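Local coordinates for protein triosephosphate isomerase (PDB 5UPR) that probably interconverts D-glyceraldehyde 3-phosphate and dihydroxyacetone phosphate in glycolysis and gluconeogenesis, working as a homodimer, at residues E40-V45 with D259-Q264. Residues are numbered along the deposited sequence; the frame is centred on the assembly and turned at random.
Sequences EQVDVV and DAAKQQ
Val42 and Gln41 meet Ala261 and Lys262 on the N-terminal side of the TIM barrel, where the chain enters strand 42-47. The contact joins this entry to the C-terminal tail that follows the last helix, 253-260. No hydrogen bond links the two segments. Val42, which is buried, touches through CG2. This methyl makes van der Waals contacts with Ala261 O at 3.3 Å and Lys262 CG at 4.0 Å, and a looser apolar one with Ala261 CB at 4.5 Å. With CG1 anti to the backbone N (chi1 178°), CG2 is the branch turned to the tail. Gln41, at the surface, adds its amide. Its side chain crosses that of Lys262 at about a right angle. The amide NE2 comes 3.6 Å from Lys262 CD, a van der Waals contact with the aliphatic part of the lysine.

Ala261 leaves the helix through an inverse gamma turn, with a weak hydrogen bond from Lys262 N to Ala260 O. Val12 of the neighbouring strand 10-15 touches both Val42 and Ala261. Val37 packs on Lys262, and Ser38 O accepts a weak hydrogen bond from Lys262 NZ. The lysine chain bends at chi3 and chi4, and NZ forms a salt bridge of 2.7 Å with Asp259 OD1, on the anti side of the carboxylate and 17° out of its plane.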
ATOM      1  N   GLU A  40     -24.879  15.253  11.166  1.00 60.08           N
ATOM      2  CA  GLU A  40     -25.498  14.430  12.236  1.00 61.87           C
ATOM      3  C   GLU A  40     -26.180  13.132  11.736  1.00 56.67           C
ATOM      4  O   GLU A  40     -26.064  12.096  12.383  1.00 54.75           O
ATOM      5  CB  GLU A  40     -26.475  15.252  13.084  1.00 69.16           C
ATOM      6  CG  GLU A  40     -25.810  16.216  14.049  1.00 76.23           C
ATOM      7  CD  GLU A  40     -25.252  15.547  15.298  1.00 82.11           C
ATOM      8  OE1 GLU A  40     -25.644  15.988  16.395  1.00 87.44           O
ATOM      9  OE2 GLU A  40     -24.427  14.592  15.204  1.00 82.72           O
ATOM     10  N   GLN A  41     -26.848  13.187  10.592  1.00 51.41           N
ATOM     11  CA  GLN A  41     -27.611  12.066  10.100  1.00 52.12           C
ATOM     12  C   GLN A  41     -26.843  11.072   9.183  1.00 46.31           C
ATOM     13  O   GLN A  41     -27.422  10.126   8.682  1.00 46.19           O
ATOM     14  CB  GLN A  41     -28.806  12.605   9.299  1.00 57.69           C
ATOM     15  CG  GLN A  41     -29.653  13.658   9.971  1.00 61.22           C
ATOM     16  CD  GLN A  41     -31.038  13.671   9.321  1.00 68.24           C
ATOM     17  OE1 GLN A  41     -31.818  12.746   9.556  1.00 71.73           O
ATOM     18  NE2 GLN A  41     -31.330  14.679   8.462  1.00 71.74           N
ATOM     19  N   VAL A  42     -25.543  11.300   8.982  1.00 41.47           N
ATOM     20  CA  VAL A  42     -24.746  10.620   7.976  1.00 38.28           C
ATOM     21  C   VAL A  42     -23.398  10.214   8.585  1.00 36.03           C
ATOM     22  O   VAL A  42     -22.716  11.030   9.218  1.00 37.19           O
ATOM     23  CB  VAL A  42     -24.530  11.577   6.789  1.00 38.46           C
ATOM     24  CG1 VAL A  42     -23.654  10.930   5.739  1.00 38.45           C
ATOM     25  CG2 VAL A  42     -25.872  12.005   6.170  1.00 40.45           C
ATOM     26  N   ASP A  43     -23.021   8.954   8.413  1.00 33.22           N
ATOM     27  CA  ASP A  43     -21.635   8.522   8.663  1.00 29.85           C
ATOM     28  C   ASP A  43     -20.807   8.976   7.448  1.00 27.29           C
ATOM     29  O   ASP A  43     -21.114   8.645   6.295  1.00 28.41           O
ATOM     30  CB  ASP A  43     -21.593   6.995   8.740  1.00 30.39           C
ATOM     31  CG  ASP A  43     -22.340   6.440   9.933  1.00 31.87           C
ATOM     32  OD1 ASP A  43     -22.401   7.133  10.959  1.00 33.58           O
ATOM     33  OD2 ASP A  43     -22.919   5.339   9.853  1.00 31.82           O
ATOM     34  N   VAL A  44     -19.792   9.777   7.687  1.00 25.78           N
ATOM     35  CA  VAL A  44     -18.885  10.217   6.669  1.00 25.36           C
ATOM     36  C   VAL A  44     -17.515   9.533   6.888  1.00 24.70           C
ATOM     37  O   VAL A  44     -16.961   9.594   7.964  1.00 23.87           O
ATOM     38  CB  VAL A  44     -18.754  11.729   6.633  1.00 26.90           C
ATOM     39  CG1 VAL A  44     -17.718  12.176   5.611  1.00 25.81           C
ATOM     40  CG2 VAL A  44     -20.120  12.373   6.340  1.00 28.01           C
ATOM     41  N   VAL A  45     -16.978   8.924   5.813  1.00 22.45           N
ATOM     42  CA  VAL A  45     -15.631   8.324   5.908  1.00 22.55           C
ATOM     43  C   VAL A  45     -14.767   8.858   4.762  1.00 22.56           C
ATOM     44  O   VAL A  45     -15.243   8.900   3.623  1.00 23.26           O
ATOM     45  CB  VAL A  45     -15.738   6.783   5.866  1.00 22.48           C
ATOM     46  CG1 VAL A  45     -14.359   6.119   5.819  1.00 23.71           C
ATOM     47  CG2 VAL A  45     -16.541   6.257   7.051  1.00 23.51           C
ATOM     48  N   ASP A 259     -24.694  16.237   1.956  1.00 33.76           N
ATOM     49  CA  ASP A 259     -26.017  16.845   2.135  1.00 36.64           C
ATOM     50  C   ASP A 259     -27.162  16.111   1.400  1.00 35.94           C
ATOM     51  O   ASP A 259     -28.246  16.051   1.871  1.00 34.74           O
ATOM     52  CB  ASP A 259     -25.949  18.296   1.727  1.00 38.82           C
ATOM     53  CG  ASP A 259     -27.041  19.110   2.378  1.00 43.31           C
ATOM     54  OD1 ASP A 259     -27.262  19.017   3.626  1.00 44.56           O
ATOM     55  OD2 ASP A 259     -27.680  19.846   1.622  1.00 46.98           O
ATOM     56  N   ALA A 260     -26.887  15.544   0.243  1.00 32.11           N
ATOM     57  CA  ALA A 260     -27.880  14.729  -0.493  1.00 32.22           C
ATOM     58  C   ALA A 260     -28.268  13.412   0.178  1.00 33.74           C
ATOM     59  O   ALA A 260     -29.356  12.932  -0.046  1.00 34.40           O
ATOM     60  CB  ALA A 260     -27.406  14.434  -1.898  1.00 31.40           C
ATOM     61  N   ALA A 261     -27.359  12.808   0.952  1.00 33.72           N
ATOM     62  CA  ALA A 261     -27.632  11.566   1.657  1.00 34.78           C
ATOM     63  C   ALA A 261     -28.449  11.735   3.018  1.00 38.61           C
ATOM     64  O   ALA A 261     -28.197  11.101   4.010  1.00 38.14           O
ATOM     65  CB  ALA A 261     -26.340  10.829   1.896  1.00 35.17           C
ATOM     66  N   LYS A 262     -29.517  12.524   2.952  1.00 42.98           N
ATOM     67  CA  LYS A 262     -30.493  12.772   4.022  1.00 46.43           C
ATOM     68  C   LYS A 262     -31.874  12.754   3.393  1.00 44.54           C
ATOM     69  O   LYS A 262     -32.098  13.186   2.234  1.00 45.99           O
ATOM     70  CB  LYS A 262     -30.297  14.140   4.625  1.00 51.90           C
ATOM     71  CG  LYS A 262     -28.913  14.348   5.177  1.00 57.10           C
ATOM     72  CD  LYS A 262     -28.858  15.590   6.028  1.00 60.99           C
ATOM     73  CE  LYS A 262     -28.536  16.846   5.252  1.00 62.68           C
ATOM     74  NZ  LYS A 262     -27.342  17.499   5.886  1.00 65.20           N
ATOM     75  N   GLN A 263     -32.793  12.261   4.172  1.00 44.39           N
ATOM     76  CA  GLN A 263     -34.173  12.316   3.791  1.00 46.63           C
ATOM     77  C   GLN A 263     -34.771  13.348   4.747  1.00 44.92           C
ATOM     78  O   GLN A 263     -34.614  13.254   5.934  1.00 50.03           O
ATOM     79  CB  GLN A 263     -34.757  10.947   3.964  1.00 44.09           C
ATOM     80  CG  GLN A 263     -36.040  10.673   3.214  1.00 46.51           C
ATOM     81  CD  GLN A 263     -36.522   9.278   3.546  1.00 50.85           C
ATOM     82  OE1 GLN A 263     -37.693   8.899   3.369  1.00 56.89           O
ATOM     83  NE2 GLN A 263     -35.621   8.513   4.103  1.00 49.23           N
ATOM     84  N   GLN A 264     -35.406  14.371   4.240  1.00 47.98           N
ATOM     85  CA  GLN A 264     -36.123  15.308   5.136  1.00 47.58           C
ATOM     86  C   GLN A 264     -37.561  15.237   4.802  1.00 41.40           C
ATOM     87  O   GLN A 264     -37.886  14.874   3.680  1.00 39.19           O
ATOM     88  CB  GLN A 264     -35.594  16.728   5.016  1.00 52.40           C
ATOM     89  CG  GLN A 264     -34.441  16.940   5.998  1.00 58.68           C
ATOM     90  CD  GLN A 264     -33.356  17.789   5.405  1.00 64.38           C
ATOM     91  OE1 GLN A 264     -33.205  18.955   5.783  1.00 74.49           O
ATOM     92  NE2 GLN A 264     -32.616  17.224   4.425  1.00 65.85           N
TER